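Local coordinates for protein response regulator receiver (PDB 4G97) that probably switches a bacterial general stress response, its phosphorylatable receiver domain controlling a sigma-factor-like domain that sequesters an anti-sigma factor, at residues F235-P240 with D244-L249; M187-I192 with A248-A253; S18-G23 with A98-A103. One frame throughout, in Å; residues are numbered along the deposited sequence.

Contact 1: residues F235-P240 with D244-L249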
# COMPACT_ATOMS: atom_id res chain seq x y z
N PHE A 235 4.11 2.01 0.38
CA PHE A 235 2.87 1.93 -0.40
C PHE A 235 3.19 1.72 -1.85
O PHE A 235 3.98 2.46 -2.42
CB PHE A 235 2.02 3.19 -0.17
CG PHE A 235 1.68 3.47 1.27
CD1 PHE A 235 0.80 2.65 1.97
CD2 PHE A 235 2.17 4.61 1.91
CE1 PHE A 235 0.49 2.90 3.30
CE2 PHE A 235 1.85 4.87 3.24
CZ PHE A 235 1.01 4.02 3.93
N LEU A 236 2.67 0.64 -2.41
CA LEU A 236 3.02 0.22 -3.77
C LEU A 236 1.78 -0.13 -4.59
O LEU A 236 1.04 -1.04 -4.24
CB LEU A 236 3.94 -1.02 -3.64
CG LEU A 236 4.92 -1.33 -4.76
CD1 LEU A 236 5.88 -0.15 -5.03
CD2 LEU A 236 5.74 -2.54 -4.38
N VAL A 237 1.56 0.64 -5.65
CA VAL A 237 0.46 0.45 -6.59
C VAL A 237 1.04 -0.33 -7.78
O VAL A 237 2.14 -0.02 -8.24
CB VAL A 237 -0.16 1.82 -7.04
CG1 VAL A 237 -1.03 1.67 -8.28
CG2 VAL A 237 -0.96 2.47 -5.92
N THR A 238 0.31 -1.33 -8.27
CA THR A 238 0.74 -2.07 -9.46
C THR A 238 0.19 -1.35 -10.70
O THR A 238 -0.96 -0.90 -10.69
CB THR A 238 0.27 -3.53 -9.38
OG1 THR A 238 0.94 -4.16 -8.29
CG2 THR A 238 0.55 -4.32 -10.67
N LYS A 239 1.00 -1.18 -11.74
CA LYS A 239 0.49 -0.64 -12.99
C LYS A 239 0.40 -1.78 -14.03
O LYS A 239 1.35 -2.56 -14.12
CB LYS A 239 1.18 0.64 -13.48
CG LYS A 239 2.61 0.49 -13.93
CD LYS A 239 3.06 1.73 -14.67
CE LYS A 239 4.50 1.54 -15.07
NZ LYS A 239 4.98 2.66 -15.91
N PRO A 240 -0.74 -1.97 -14.73
CA PRO A 240 -1.99 -1.20 -14.65
C PRO A 240 -2.69 -1.53 -13.34
O PRO A 240 -2.42 -2.59 -12.76
CB PRO A 240 -2.78 -1.69 -15.88
CG PRO A 240 -2.35 -3.12 -16.03
CD PRO A 240 -0.87 -3.11 -15.68
N ASP A 244 -9.55 1.24 -7.51
CA ASP A 244 -9.80 0.97 -6.09
C ASP A 244 -8.51 0.69 -5.30
O ASP A 244 -8.47 0.96 -4.09
CB ASP A 244 -10.79 -0.21 -5.92
CG ASP A 244 -12.24 0.18 -6.09
OD1 ASP A 244 -12.51 1.33 -6.50
OD2 ASP A 244 -13.12 -0.66 -5.78
N MET A 245 -7.47 0.15 -5.96
CA MET A 245 -6.16 -0.11 -5.35
C MET A 245 -5.53 1.25 -4.98
O MET A 245 -5.03 1.40 -3.87
CB MET A 245 -5.25 -0.94 -6.27
CG MET A 245 -3.86 -1.15 -5.69
SD MET A 245 -2.71 -1.93 -6.84
CE MET A 245 -3.27 -3.61 -6.74
N VAL A 246 -5.60 2.22 -5.90
CA VAL A 246 -5.11 3.60 -5.74
C VAL A 246 -5.87 4.30 -4.62
O VAL A 246 -5.27 4.85 -3.70
CB VAL A 246 -5.19 4.37 -7.08
CG1 VAL A 246 -4.88 5.85 -6.88
CG2 VAL A 246 -4.25 3.76 -8.12
N LYS A 247 -7.20 4.25 -4.68
CA LYS A 247 -8.10 4.82 -3.68
C LYS A 247 -7.73 4.32 -2.26
O LYS A 247 -7.60 5.12 -1.33
CB LYS A 247 -9.53 4.42 -4.06
CG LYS A 247 -10.60 4.83 -3.06
CD LYS A 247 -12.00 4.70 -3.65
CE LYS A 247 -12.68 3.39 -3.34
NZ LYS A 247 -13.99 3.27 -4.03
N ALA A 248 -7.56 2.98 -2.12
CA ALA A 248 -7.23 2.33 -0.86
C ALA A 248 -5.89 2.76 -0.33
O ALA A 248 -5.79 3.01 0.87
CB ALA A 248 -7.23 0.81 -1.04
N LEU A 249 -4.87 2.82 -1.19
CA LEU A 249 -3.54 3.19 -0.74
C LEU A 249 -3.40 4.67 -0.40
O LEU A 249 -2.71 4.98 0.56
CB LEU A 249 -2.45 2.69 -1.67
CG LEU A 249 -2.34 1.15 -1.74
CD1 LEU A 249 -1.48 0.73 -2.89
CD2 LEU A 249 -1.84 0.57 -0.41

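Contact 2: residues M187-I192 with A248-A253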
# COMPACT_ATOMS: atom_id res chain seq x y z
N MET A 187 1.55 15.29 -0.80
CA MET A 187 1.71 13.87 -1.13
C MET A 187 2.27 13.75 -2.54
O MET A 187 2.04 14.62 -3.39
CB MET A 187 0.32 13.19 -1.04
CG MET A 187 0.33 11.67 -1.26
SD MET A 187 -1.28 10.88 -1.02
CE MET A 187 -1.32 10.75 0.67
N VAL A 188 2.96 12.62 -2.80
CA VAL A 188 3.53 12.30 -4.11
C VAL A 188 3.08 10.89 -4.53
O VAL A 188 3.11 9.97 -3.71
CB VAL A 188 5.09 12.46 -4.12
CG1 VAL A 188 5.69 12.05 -5.46
CG2 VAL A 188 5.51 13.89 -3.77
N LEU A 189 2.68 10.73 -5.81
CA LEU A 189 2.37 9.43 -6.43
C LEU A 189 3.40 9.35 -7.54
O LEU A 189 3.38 10.18 -8.46
CB LEU A 189 0.93 9.36 -6.98
CG LEU A 189 -0.16 9.92 -6.05
CD1 LEU A 189 -1.45 10.02 -6.74
CD2 LEU A 189 -0.30 9.11 -4.79
N ALA A 190 4.41 8.45 -7.37
CA ALA A 190 5.55 8.35 -8.28
C ALA A 190 5.73 7.03 -8.98
O ALA A 190 5.74 5.97 -8.34
CB ALA A 190 6.84 8.70 -7.54
N ASP A 191 5.93 7.09 -10.30
CA ASP A 191 6.29 5.90 -11.07
C ASP A 191 7.76 5.58 -10.77
O ASP A 191 8.55 6.50 -10.52
CB ASP A 191 6.13 6.11 -12.58
CG ASP A 191 6.04 4.78 -13.33
OD1 ASP A 191 7.01 4.00 -13.27
OD2 ASP A 191 4.98 4.52 -13.92
N ILE A 192 8.12 4.30 -10.77
CA ILE A 192 9.47 3.81 -10.50
C ILE A 192 10.51 4.19 -11.58
O ILE A 192 11.64 4.55 -11.24
CB ILE A 192 9.40 2.30 -10.12
CG1 ILE A 192 9.72 2.09 -8.66
CG2 ILE A 192 10.22 1.35 -11.02
CD1 ILE A 192 8.62 2.38 -7.81
N ALA A 248 -7.56 2.98 -2.12
CA ALA A 248 -7.23 2.33 -0.86
C ALA A 248 -5.89 2.76 -0.33
O ALA A 248 -5.79 3.01 0.87
CB ALA A 248 -7.23 0.81 -1.04
N LEU A 249 -4.87 2.82 -1.19
CA LEU A 249 -3.54 3.19 -0.74
C LEU A 249 -3.40 4.67 -0.40
O LEU A 249 -2.71 4.98 0.56
CB LEU A 249 -2.45 2.69 -1.67
CG LEU A 249 -2.34 1.15 -1.74
CD1 LEU A 249 -1.48 0.73 -2.89
CD2 LEU A 249 -1.84 0.57 -0.41
N ILE A 250 -4.13 5.55 -1.11
CA ILE A 250 -4.16 6.98 -0.75
C ILE A 250 -4.81 7.12 0.62
O ILE A 250 -4.28 7.83 1.48
CB ILE A 250 -4.83 7.89 -1.81
CG1 ILE A 250 -3.99 7.92 -3.09
CG2 ILE A 250 -4.99 9.34 -1.25
CD1 ILE A 250 -4.72 8.51 -4.28
N SER A 251 -5.94 6.42 0.84
CA SER A 251 -6.66 6.43 2.10
C SER A 251 -5.74 6.00 3.26
O SER A 251 -5.70 6.69 4.29
CB SER A 251 -7.88 5.51 2.03
OG SER A 251 -8.53 5.49 3.29
N GLN A 252 -5.01 4.87 3.11
CA GLN A 252 -4.08 4.42 4.15
C GLN A 252 -2.99 5.45 4.41
O GLN A 252 -2.69 5.74 5.56
CB GLN A 252 -3.42 3.09 3.77
CG GLN A 252 -4.35 1.90 3.82
CD GLN A 252 -4.94 1.65 5.17
OE1 GLN A 252 -6.11 1.91 5.38
NE2 GLN A 252 -4.18 1.11 6.10
N ALA A 253 -2.40 6.00 3.34
CA ALA A 253 -1.31 6.98 3.46
C ALA A 253 -1.72 8.23 4.26
O ALA A 253 -0.93 8.73 5.05
CB ALA A 253 -0.80 7.39 2.09

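Contact 3: residues S18-G23 with A98-A103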
# COMPACT_ATOMS: atom_id res chain seq x y z
N SER A 18 1.12 -6.14 4.63
CA SER A 18 1.63 -5.82 5.97
C SER A 18 2.07 -4.35 6.09
O SER A 18 1.73 -3.72 7.07
CB SER A 18 2.77 -6.75 6.34
OG SER A 18 3.03 -6.68 7.73
N ARG A 19 2.80 -3.83 5.08
CA ARG A 19 3.24 -2.43 5.03
C ARG A 19 2.03 -1.49 4.94
O ARG A 19 2.01 -0.50 5.67
CB ARG A 19 4.18 -2.20 3.84
CG ARG A 19 5.50 -2.97 3.95
CD ARG A 19 6.31 -2.78 2.70
NE ARG A 19 7.40 -3.74 2.61
CZ ARG A 19 8.28 -3.79 1.62
NH1 ARG A 19 8.22 -2.92 0.62
NH2 ARG A 19 9.23 -4.72 1.61
N ALA A 20 1.03 -1.80 4.08
CA ALA A 20 -0.20 -0.96 3.94
C ALA A 20 -0.97 -0.92 5.26
O ALA A 20 -1.55 0.10 5.61
CB ALA A 20 -1.09 -1.53 2.86
N LEU A 21 -0.94 -2.04 5.99
CA LEU A 21 -1.61 -2.24 7.25
C LEU A 21 -0.95 -1.52 8.42
O LEU A 21 -1.66 -1.05 9.29
CB LEU A 21 -1.66 -3.75 7.52
CG LEU A 21 -2.89 -4.27 8.22
CD1 LEU A 21 -4.12 -4.18 7.30
CD2 LEU A 21 -2.65 -5.72 8.65
N THR A 22 0.38 -1.44 8.46
CA THR A 22 1.12 -0.83 9.58
C THR A 22 1.63 0.59 9.28
O THR A 22 1.94 1.33 10.22
CB THR A 22 2.27 -1.75 10.02
OG1 THR A 22 3.27 -1.77 9.00
CG2 THR A 22 1.81 -3.14 10.37
N GLY A 23 1.76 0.94 8.01
CA GLY A 23 2.23 2.26 7.62
C GLY A 23 3.73 2.46 7.53
O GLY A 23 4.17 3.59 7.30
N ALA A 98 -10.19 -5.40 5.67
CA ALA A 98 -11.13 -5.99 4.73
C ALA A 98 -11.03 -5.34 3.36
O ALA A 98 -10.88 -6.04 2.36
CB ALA A 98 -12.55 -5.89 5.30
N PHE A 99 -11.03 -4.00 3.31
CA PHE A 99 -10.92 -3.25 2.05
C PHE A 99 -9.57 -3.50 1.38
O PHE A 99 -9.52 -3.67 0.15
CB PHE A 99 -11.16 -1.75 2.29
CG PHE A 99 -11.63 -1.03 1.05
CD1 PHE A 99 -12.98 -0.91 0.76
CD2 PHE A 99 -10.72 -0.46 0.17
CE1 PHE A 99 -13.41 -0.27 -0.40
CE2 PHE A 99 -11.15 0.19 -0.99
CZ PHE A 99 -12.49 0.29 -1.26
N LEU A 100 -8.48 -3.56 2.18
CA LEU A 100 -7.14 -3.80 1.64
C LEU A 100 -7.07 -5.18 0.97
O LEU A 100 -6.59 -5.26 -0.15
CB LEU A 100 -6.04 -3.64 2.71
CG LEU A 100 -5.71 -2.20 3.18
CD1 LEU A 100 -4.61 -2.22 4.20
CD2 LEU A 100 -5.25 -1.30 2.02
N LEU A 101 -7.62 -6.22 1.60
CA LEU A 101 -7.64 -7.59 1.06
C LEU A 101 -8.32 -7.70 -0.28
O LEU A 101 -7.86 -8.47 -1.13
CB LEU A 101 -8.28 -8.59 2.06
CG LEU A 101 -7.48 -8.90 3.33
CD1 LEU A 101 -8.35 -9.56 4.36
CD2 LEU A 101 -6.22 -9.70 3.02
N VAL A 102 -9.40 -6.94 -0.49
CA VAL A 102 -10.13 -6.94 -1.74
C VAL A 102 -9.56 -5.93 -2.75
O VAL A 102 -9.17 -6.34 -3.84
CB VAL A 102 -11.68 -6.85 -1.59
CG1 VAL A 102 -12.24 -8.09 -0.90
CG2 VAL A 102 -12.11 -5.60 -0.84
N ALA A 103 -9.48 -4.63 -2.37
CA ALA A 103 -9.00 -3.56 -3.27
C ALA A 103 -7.54 -3.63 -3.59
O ALA A 103 -7.16 -3.36 -4.73
CB ALA A 103 -9.34 -2.20 -2.71

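Contact 1: residues F235-P240 with D244-L249
T238 N points its hydrogen at the sulfur of M245, a weak hydrogen bond with N to SD 3.4 Å apart but nearly straight, 173° at the hydrogen. In M245, CG anti to the backbone N and an extended second torsion carry SD to the strand, over the backbone between V237 and T238; the bend at chi3 (-77°) turns only the CE methyl. F235, V237 and K239 bond through their backbones to the adjoining strand 215-219, so T238 N faces the outer edge of the sheet, where sulfur takes the place of a strand partner. Behind it L249 reaches in with both methyls. L249 CD1 sits 3.4 Å from L236 O and 3.5 Å from V237 CG2; L249 CD2 touches F235 CD1 at 4.1 Å, the two side chains passing in opposite directions, and L249 O lies over one face of the F235 ring. V237 spreads its two branches over the helix, CG2 to L249 and CG1 to V246 CG2 at 3.8 Å. Strand 236-238 and helix 244-249 run antiparallel (174°), their axes 8.6 Å apart, as expected of the last strand and helix of a CheY-like receiver. The turn joining them includes P240, after a cis peptide bond. Apart from one weak N-H to sulfur bond, the contact between these segments is apolar packing, with no salt bridge across it.

Contact 2: residues M187-I192 with A248-A253
M187 and I250 meet at a slant, the thioether of the strand residue lying aslant to I250, its sulfur against the CG2 methyl that branches from CB. CG of M187 stands opposite the backbone N (chi1 -176°) and the next torsion is also extended, which carries SD straight out from the sheet to within 4.0 Å of I250 CG2. The chain then bends at chi3 (-81°) and lays M187 CE against A253 CB at 3.7 Å, about one helical turn further along, so one side chain touches two helix residues, I250 and A253. I250 turns its other branch to a different neighbour: CG1 comes 4.2 Å from L189 CD2, and the isobutyl group of L189 fills the next place along the same face of the strand. The contact is wholly apolar and buried, and rather small at 159 Å², because the axes of strand 187-191 and helix 248-253 stay 11.0 Å apart and long side chains must span the gap. The strand occupies the middle of the parallel sheet, between 141-145 and 215-219. L142 and I216 from these flanking strands pack beside L189, and I216 also meets I250, while helix 94-104 covers another side of helix 243-265 through F99 and L100.

Contact 3: residues S18-G23 with A98-A103
L100 holds CG beside its backbone N (chi1 -72°) and keeps its second torsion extended (chi2 -179°), which sends CD1 out as the leading atom toward helix 11-22. L21 meets it from a less regular shape: its chi1 of -145° lies well off a staggered position, and CD1 swings nearer to helix 94-104 than its CB bond direction alone would suggest. The two methyls come within 3.7 Å, L21 CD1 on L100 CD1, with the side chains set aslant to each other. A20 supplies the second wall, its CB 3.8 Å from the same L100 CD1. One leucine methyl is thus lodged against two successive residues of the facing helix, and all three residues are buried. Just beyond, helix 11-22 closes. S18 O accepts both T22 N at 3.0 Å and T22 OG1 at 3.1 Å, the two arriving from opposite faces of the carbonyl plane, and G23 leaves the helix with positive phi. Helices 25-41 and 109-116 pack on other sides of these segments. The pairing joins the sigma2 part of PhyR to its second sigma-like part, the helix-on-helix apolar packing of an all-helical sigma-factor-like domain.

Overall arrangement
Helix 243-265 ties the three contacts together. Contacts 1 and 2, centred 7 Å apart, share A248 and L249 and set successive turns of this helix against the edge and the middle of one sheet; F235 CZ also packs on A253 CA at 3.8 Å. The same helix also meets the sigma-like segments of contact 3: Q252 NE2 probably donates to A20 O at 2.9 Å, L249 CD2 lies 4.0 Å from A20 CB, and A103 O approaches M245 CB at 3.5 Å. The helix thus takes part in the interface between the receiver and the sigma-like region. At the predicted phosphorylation site, D191, unmodified here, K239 NZ bridges to D191 OD2 at 2.7 Å, linking contacts 1 and 2 there.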